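Local coordinates for protein collagen adhesin (Staphylococcus aureus, PDB 2F68) that mediates adhesion of the bacterium to host collagen, probably by closing its extracellular domains around the collagen in a "collagen hug", at residues Thr220-Thr232 against Val242-Phe254. Sequence-based numbering, arbitrary orientation.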
ATOM      1  N   THR A 220     -10.927  -0.710  25.508  1.00 26.89           N
ATOM      2  CA  THR A 220     -11.318  -0.543  26.910  1.00 28.48           C
ATOM      3  C   THR A 220     -11.427   0.936  27.298  1.00 27.77           C
ATOM      4  O   THR A 220     -12.364   1.329  27.996  1.00 28.34           O
ATOM      5  CB  THR A 220     -10.337  -1.269  27.864  1.00 28.64           C
ATOM      6  OG1 THR A 220     -10.028  -2.569  27.344  1.00 29.71           O
ATOM      7  CG2 THR A 220     -10.940  -1.419  29.258  1.00 31.87           C
ATOM      8  N   ASP A 221     -10.475   1.743  26.832  1.00 27.62           N
ATOM      9  CA  ASP A 221     -10.462   3.182  27.112  1.00 26.62           C
ATOM     10  C   ASP A 221     -11.561   3.936  26.364  1.00 26.85           C
ATOM     11  O   ASP A 221     -12.051   4.961  26.844  1.00 25.80           O
ATOM     12  CB  ASP A 221      -9.091   3.788  26.787  1.00 26.99           C
ATOM     13  CG  ASP A 221      -7.988   3.283  27.706  1.00 29.13           C
ATOM     14  OD1 ASP A 221      -8.263   3.013  28.897  1.00 32.21           O
ATOM     15  OD2 ASP A 221      -6.837   3.162  27.236  1.00 29.22           O
ATOM     16  N   PHE A 222     -11.939   3.426  25.193  1.00 25.83           N
ATOM     17  CA  PHE A 222     -13.011   4.013  24.388  1.00 24.64           C
ATOM     18  C   PHE A 222     -14.381   3.762  25.016  1.00 25.26           C
ATOM     19  O   PHE A 222     -15.217   4.666  25.077  1.00 26.51           O
ATOM     20  CB  PHE A 222     -12.970   3.465  22.954  1.00 24.02           C
ATOM     21  CG  PHE A 222     -13.972   4.101  22.025  1.00 23.54           C
ATOM     22  CD1 PHE A 222     -13.661   5.275  21.343  1.00 23.65           C
ATOM     23  CD2 PHE A 222     -15.223   3.523  21.825  1.00 24.27           C
ATOM     24  CE1 PHE A 222     -14.584   5.866  20.480  1.00 27.28           C
ATOM     25  CE2 PHE A 222     -16.152   4.105  20.965  1.00 24.98           C
ATOM     26  CZ  PHE A 222     -15.831   5.279  20.292  1.00 23.76           C
ATOM     27  N   GLU A 223     -14.600   2.534  25.483  1.00 27.40           N
ATOM     28  CA  GLU A 223     -15.874   2.135  26.082  1.00 28.33           C
ATOM     29  C   GLU A 223     -16.097   2.748  27.467  1.00 29.90           C
ATOM     30  O   GLU A 223     -17.238   2.899  27.908  1.00 29.39           O
ATOM     31  CB  GLU A 223     -15.985   0.608  26.148  1.00 29.59           C
ATOM     32  CG  GLU A 223     -16.160  -0.065  24.787  1.00 26.97           C
ATOM     33  CD  GLU A 223     -16.259  -1.582  24.869  1.00 29.14           C
ATOM     34  OE1 GLU A 223     -16.392  -2.126  25.986  1.00 33.42           O
ATOM     35  OE2 GLU A 223     -16.206  -2.235  23.804  1.00 26.37           O
ATOM     36  N   LYS A 224     -15.004   3.096  28.145  1.00 30.01           N
ATOM     37  CA  LYS A 224     -15.069   3.752  29.451  1.00 31.20           C
ATOM     38  C   LYS A 224     -15.350   5.249  29.324  1.00 29.72           C
ATOM     39  O   LYS A 224     -16.137   5.804  30.094  1.00 29.06           O
ATOM     40  CB  LYS A 224     -13.781   3.521  30.246  1.00 31.46           C
ATOM     41  CG  LYS A 224     -13.696   2.158  30.917  1.00 36.54           C
ATOM     42  CD  LYS A 224     -12.384   1.995  31.671  1.00 41.50           C
ATOM     43  CE  LYS A 224     -12.284   0.631  32.341  1.00 44.62           C
ATOM     44  NZ  LYS A 224     -13.228   0.481  33.484  1.00 46.96           N
ATOM     45  N   ALA A 225     -14.701   5.893  28.354  1.00 28.84           N
ATOM     46  CA  ALA A 225     -14.897   7.319  28.091  1.00 28.67           C
ATOM     47  C   ALA A 225     -16.256   7.592  27.450  1.00 28.91           C
ATOM     48  O   ALA A 225     -16.847   8.653  27.661  1.00 28.46           O
ATOM     49  CB  ALA A 225     -13.776   7.858  27.218  1.00 29.10           C
ATOM     50  N   PHE A 226     -16.737   6.629  26.667  1.00 28.70           N
ATOM     51  CA  PHE A 226     -18.059   6.704  26.057  1.00 28.49           C
ATOM     52  C   PHE A 226     -18.927   5.542  26.553  1.00 27.75           C
ATOM     53  O   PHE A 226     -18.906   4.458  25.965  1.00 27.19           O
ATOM     54  CB  PHE A 226     -17.959   6.687  24.526  1.00 27.61           C
ATOM     55  CG  PHE A 226     -17.056   7.750  23.956  1.00 28.72           C
ATOM     56  CD1 PHE A 226     -17.509   9.056  23.797  1.00 27.09           C
ATOM     57  CD2 PHE A 226     -15.757   7.440  23.566  1.00 30.48           C
ATOM     58  CE1 PHE A 226     -16.678  10.040  23.268  1.00 28.60           C
ATOM     59  CE2 PHE A 226     -14.918   8.418  23.035  1.00 31.19           C
ATOM     60  CZ  PHE A 226     -15.380   9.721  22.886  1.00 29.33           C
ATOM     61  N   PRO A 227     -19.678   5.759  27.655  1.00 27.87           N
ATOM     62  CA  PRO A 227     -20.573   4.723  28.178  1.00 27.55           C
ATOM     63  C   PRO A 227     -21.730   4.427  27.223  1.00 27.67           C
ATOM     64  O   PRO A 227     -22.379   5.349  26.725  1.00 25.98           O
ATOM     65  CB  PRO A 227     -21.089   5.328  29.489  1.00 28.28           C
ATOM     66  CG  PRO A 227     -20.923   6.793  29.333  1.00 28.28           C
ATOM     67  CD  PRO A 227     -19.711   6.983  28.475  1.00 27.71           C
ATOM     68  N   GLY A 228     -21.969   3.143  26.972  1.00 27.48           N
ATOM     69  CA  GLY A 228     -22.974   2.714  26.004  1.00 28.67           C
ATOM     70  C   GLY A 228     -22.350   2.229  24.708  1.00 28.74           C
ATOM     71  O   GLY A 228     -22.953   1.436  23.981  1.00 28.82           O
ATOM     72  N   SER A 229     -21.141   2.712  24.421  1.00 29.04           N
ATOM     73  CA  SER A 229     -20.392   2.298  23.236  1.00 29.56           C
ATOM     74  C   SER A 229     -19.857   0.879  23.382  1.00 28.72           C
ATOM     75  O   SER A 229     -19.496   0.452  24.481  1.00 27.97           O
ATOM     76  CB  SER A 229     -19.234   3.261  22.957  1.00 29.05           C
ATOM     77  OG  SER A 229     -19.707   4.552  22.621  1.00 37.82           O
ATOM     78  N   LYS A 230     -19.811   0.155  22.265  1.00 28.49           N
ATOM     79  CA  LYS A 230     -19.318  -1.219  22.249  1.00 29.34           C
ATOM     80  C   LYS A 230     -18.694  -1.575  20.901  1.00 28.39           C
ATOM     81  O   LYS A 230     -19.382  -1.615  19.877  1.00 28.33           O
ATOM     82  CB  LYS A 230     -20.446  -2.201  22.602  1.00 31.02           C
ATOM     83  CG  LYS A 230     -20.000  -3.647  22.820  1.00 36.04           C
ATOM     84  CD  LYS A 230     -19.293  -3.836  24.157  1.00 39.40           C
ATOM     85  CE  LYS A 230     -18.816  -5.269  24.328  1.00 40.94           C
ATOM     86  NZ  LYS A 230     -18.106  -5.468  25.621  1.00 43.66           N
ATOM     87  N   ILE A 231     -17.386  -1.820  20.913  1.00 26.43           N
ATOM     88  CA  ILE A 231     -16.676  -2.307  19.735  1.00 25.71           C
ATOM     89  C   ILE A 231     -16.468  -3.816  19.885  1.00 26.26           C
ATOM     90  O   ILE A 231     -15.433  -4.272  20.381  1.00 25.86           O
ATOM     91  CB  ILE A 231     -15.323  -1.574  19.507  1.00 25.25           C
ATOM     92  CG1 ILE A 231     -15.504  -0.053  19.601  1.00 25.93           C
ATOM     93  CG2 ILE A 231     -14.718  -1.965  18.155  1.00 25.03           C
ATOM     94  CD1 ILE A 231     -14.204   0.725  19.741  1.00 26.31           C
ATOM     95  N   THR A 232     -17.478  -4.579  19.473  1.00 24.10           N
ATOM     96  CA  THR A 232     -17.450  -6.036  19.573  1.00 25.79           C
ATOM     97  C   THR A 232     -16.582  -6.623  18.463  1.00 25.00           C
ATOM     98  O   THR A 232     -16.840  -6.404  17.278  1.00 24.67           O
ATOM     99  CB  THR A 232     -18.872  -6.644  19.504  1.00 25.06           C
ATOM    100  OG1 THR A 232     -19.753  -5.916  20.368  1.00 25.62           O
ATOM    101  CG2 THR A 232     -18.858  -8.111  19.923  1.00 29.82           C
ATOM    102  N   VAL A 242     -19.589  -2.079  15.693  1.00 23.17           N
ATOM    103  CA  VAL A 242     -19.445  -0.809  16.401  1.00 23.52           C
ATOM    104  C   VAL A 242     -20.811  -0.197  16.707  1.00 23.38           C
ATOM    105  O   VAL A 242     -21.636  -0.012  15.808  1.00 23.81           O
ATOM    106  CB  VAL A 242     -18.581   0.204  15.598  1.00 22.74           C
ATOM    107  CG1 VAL A 242     -18.278   1.444  16.435  1.00 23.73           C
ATOM    108  CG2 VAL A 242     -17.282  -0.444  15.125  1.00 21.40           C
ATOM    109  N   THR A 243     -21.039   0.105  17.982  1.00 23.72           N
ATOM    110  CA  THR A 243     -22.262   0.769  18.426  1.00 23.10           C
ATOM    111  C   THR A 243     -21.901   2.055  19.166  1.00 23.85           C
ATOM    112  O   THR A 243     -21.154   2.026  20.144  1.00 23.50           O
ATOM    113  CB  THR A 243     -23.112  -0.148  19.338  1.00 22.96           C
ATOM    114  OG1 THR A 243     -23.289  -1.424  18.711  1.00 24.82           O
ATOM    115  CG2 THR A 243     -24.478   0.472  19.615  1.00 25.32           C
ATOM    116  N   ILE A 244     -22.419   3.179  18.677  1.00 23.79           N
ATOM    117  CA  ILE A 244     -22.177   4.483  19.293  1.00 24.07           C
ATOM    118  C   ILE A 244     -23.511   5.156  19.630  1.00 24.76           C
ATOM    119  O   ILE A 244     -24.344   5.351  18.741  1.00 25.46           O
ATOM    120  CB  ILE A 244     -21.328   5.413  18.377  1.00 23.68           C
ATOM    121  CG1 ILE A 244     -20.035   4.716  17.935  1.00 24.06           C
ATOM    122  CG2 ILE A 244     -21.011   6.731  19.090  1.00 24.97           C
ATOM    123  CD1 ILE A 244     -19.395   5.308  16.687  1.00 26.89           C
ATOM    124  N   PRO A 245     -23.723   5.497  20.919  1.00 25.26           N
ATOM    125  CA  PRO A 245     -24.923   6.220  21.359  1.00 25.36           C
ATOM    126  C   PRO A 245     -25.055   7.586  20.689  1.00 24.33           C
ATOM    127  O   PRO A 245     -24.048   8.185  20.300  1.00 24.63           O
ATOM    128  CB  PRO A 245     -24.696   6.394  22.864  1.00 26.14           C
ATOM    129  CG  PRO A 245     -23.735   5.323  23.233  1.00 26.23           C
ATOM    130  CD  PRO A 245     -22.831   5.194  22.052  1.00 26.35           C
ATOM    131  N   GLN A 246     -26.289   8.069  20.566  1.00 24.83           N
ATOM    132  CA  GLN A 246     -26.574   9.325  19.862  1.00 25.06           C
ATOM    133  C   GLN A 246     -26.049  10.571  20.579  1.00 23.99           C
ATOM    134  O   GLN A 246     -25.820  11.605  19.948  1.00 23.10           O
ATOM    135  CB  GLN A 246     -28.073   9.460  19.556  1.00 26.39           C
ATOM    136  CG  GLN A 246     -28.977   9.650  20.769  1.00 27.97           C
ATOM    137  CD  GLN A 246     -30.425   9.885  20.380  1.00 26.55           C
ATOM    138  OE1 GLN A 246     -30.902  11.019  20.382  1.00 28.58           O
ATOM    139  NE2 GLN A 246     -31.127   8.813  20.030  1.00 21.29           N
ATOM    140  N   GLY A 247     -25.864  10.463  21.894  1.00 25.07           N
ATOM    141  CA  GLY A 247     -25.340  11.560  22.705  1.00 25.00           C
ATOM    142  C   GLY A 247     -23.867  11.828  22.461  1.00 26.56           C
ATOM    143  O   GLY A 247     -23.420  12.975  22.525  1.00 28.23           O
ATOM    144  N   TYR A 248     -23.116  10.765  22.181  1.00 25.49           N
ATOM    145  CA  TYR A 248     -21.684  10.869  21.904  1.00 26.34           C
ATOM    146  C   TYR A 248     -21.383  10.843  20.406  1.00 26.83           C
ATOM    147  O   TYR A 248     -20.328  11.312  19.971  1.00 26.70           O
ATOM    148  CB  TYR A 248     -20.913   9.760  22.625  1.00 27.26           C
ATOM    149  CG  TYR A 248     -21.034   9.812  24.133  1.00 27.16           C
ATOM    150  CD1 TYR A 248     -20.360  10.784  24.874  1.00 30.63           C
ATOM    151  CD2 TYR A 248     -21.821   8.888  24.820  1.00 26.63           C
ATOM    152  CE1 TYR A 248     -20.468  10.837  26.259  1.00 31.09           C
ATOM    153  CE2 TYR A 248     -21.936   8.932  26.208  1.00 27.73           C
ATOM    154  CZ  TYR A 248     -21.257   9.908  26.919  1.00 31.93           C
ATOM    155  OH  TYR A 248     -21.365   9.959  28.290  1.00 31.49           O
ATOM    156  N   GLY A 249     -22.314  10.294  19.628  1.00 26.42           N
ATOM    157  CA  GLY A 249     -22.194  10.250  18.172  1.00 26.24           C
ATOM    158  C   GLY A 249     -22.359  11.614  17.527  1.00 26.00           C
ATOM    159  O   GLY A 249     -21.773  11.887  16.478  1.00 25.64           O
ATOM    160  N   SER A 250     -23.161  12.468  18.161  1.00 25.71           N
ATOM    161  CA  SER A 250     -23.388  13.833  17.692  1.00 26.22           C
ATOM    162  C   SER A 250     -22.177  14.725  17.952  1.00 26.29           C
ATOM    163  O   SER A 250     -21.497  14.579  18.972  1.00 26.01           O
ATOM    164  CB  SER A 250     -24.629  14.429  18.360  1.00 25.90           C
ATOM    165  OG  SER A 250     -25.795  13.694  18.034  1.00 27.13           O
ATOM    166  N   TYR A 251     -21.923  15.641  17.018  1.00 26.42           N
ATOM    167  CA  TYR A 251     -20.831  16.627  17.097  1.00 27.70           C
ATOM    168  C   TYR A 251     -19.426  16.010  17.185  1.00 27.64           C
ATOM    169  O   TYR A 251     -18.477  16.669  17.620  1.00 27.77           O
ATOM    170  CB  TYR A 251     -21.054  17.620  18.253  1.00 27.77           C
ATOM    171  CG  TYR A 251     -22.476  18.125  18.400  1.00 28.02           C
ATOM    172  CD1 TYR A 251     -23.007  19.053  17.503  1.00 28.78           C
ATOM    173  CD2 TYR A 251     -23.286  17.683  19.446  1.00 30.42           C
ATOM    174  CE1 TYR A 251     -24.313  19.519  17.639  1.00 28.31           C
ATOM    175  CE2 TYR A 251     -24.592  18.143  19.592  1.00 29.88           C
ATOM    176  CZ  TYR A 251     -25.097  19.061  18.685  1.00 28.39           C
ATOM    177  OH  TYR A 251     -26.387  19.519  18.825  1.00 31.12           O
ATOM    178  N   ASN A 252     -19.299  14.753  16.760  1.00 27.52           N
ATOM    179  CA  ASN A 252     -18.026  14.032  16.815  1.00 26.28           C
ATOM    180  C   ASN A 252     -17.773  13.156  15.592  1.00 26.91           C
ATOM    181  O   ASN A 252     -18.699  12.555  15.045  1.00 25.72           O
ATOM    182  CB  ASN A 252     -17.947  13.177  18.084  1.00 27.27           C
ATOM    183  CG  ASN A 252     -17.824  14.010  19.347  1.00 28.99           C
ATOM    184  OD1 ASN A 252     -16.842  14.728  19.542  1.00 29.99           O
ATOM    185  ND2 ASN A 252     -18.822  13.910  20.215  1.00 31.86           N
ATOM    186  N   SER A 253     -16.510  13.091  15.176  1.00 25.99           N
ATOM    187  CA  SER A 253     -16.088  12.235  14.071  1.00 25.91           C
ATOM    188  C   SER A 253     -15.295  11.044  14.598  1.00 24.34           C
ATOM    189  O   SER A 253     -14.373  11.211  15.399  1.00 23.10           O
ATOM    190  CB  SER A 253     -15.250  13.027  13.063  1.00 25.47           C
ATOM    191  OG  SER A 253     -14.922  12.236  11.934  1.00 34.42           O
ATOM    192  N   PHE A 254     -15.659   9.847  14.145  1.00 23.06           N
ATOM    193  CA  PHE A 254     -15.020   8.616  14.607  1.00 23.19           C
ATOM    194  C   PHE A 254     -14.270   7.914  13.478  1.00 23.36           C
ATOM    195  O   PHE A 254     -14.879   7.427  12.523  1.00 25.27           O
ATOM    196  CB  PHE A 254     -16.054   7.670  15.230  1.00 22.41           C
ATOM    197  CG  PHE A 254     -16.741   8.230  16.447  1.00 22.67           C
ATOM    198  CD1 PHE A 254     -17.940   8.927  16.328  1.00 21.58           C
ATOM    199  CD2 PHE A 254     -16.193   8.054  17.715  1.00 23.24           C
ATOM    200  CE1 PHE A 254     -18.581   9.446  17.451  1.00 22.55           C
ATOM    201  CE2 PHE A 254     -16.827   8.567  18.845  1.00 24.46           C
ATOM    202  CZ  PHE A 254     -18.023   9.265  18.712  1.00 20.19           C
TER
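F226 joins the two segments through its ring, which touches two aromatic neighbours in different ways. Its CD1 edge points at one face of the Y248 ring in an offset edge-to-face pair (F226 CD1 to Y248 CD1 3.5 Å, planes at 79°), while one of its own faces receives the edge of F254, centroids 6.0 Å apart. F222, with CG anti to the backbone N (chi1 -175°), reaches inward from helix 218-225 and meets F254 rim to rim, F222 CZ to F254 CE2 3.7 Å. Beyond this cluster the F222 and F254 side chains both touch V205 of strand 194-207, and H209 makes a further edge-to-face pair with Y248.

Two prolines extend the packing. P227 crosses Y248 at about a right angle, P227 CD 3.7 Å from Y248 CZ; P245 sets CG against the backbone of G228, and P245 CD lies in close contact with S229 OG, at 3.2 Å.

Backbone bonds tie the antiparallel hairpin strands 230-234 and 239-244 at the hydrogen-bonded pair K230 and T243: K230 N to T243 O, 3.1 Å, and T243 N to K230 O, 3.0 Å. Next to it, E223 OE2 accepts I231 N at 3.2 Å, linking helix 218-225 to strand 230-234 near its start.

Nonpolar ring packing thus holds the helix and the turn of F226-S229 against helix 246-249 and strand 252-262 in the collagen-binding domain, whereas the K230 and T243 main-chain groups are met by hairpin pairing, and I231 N by the E223 carboxylate.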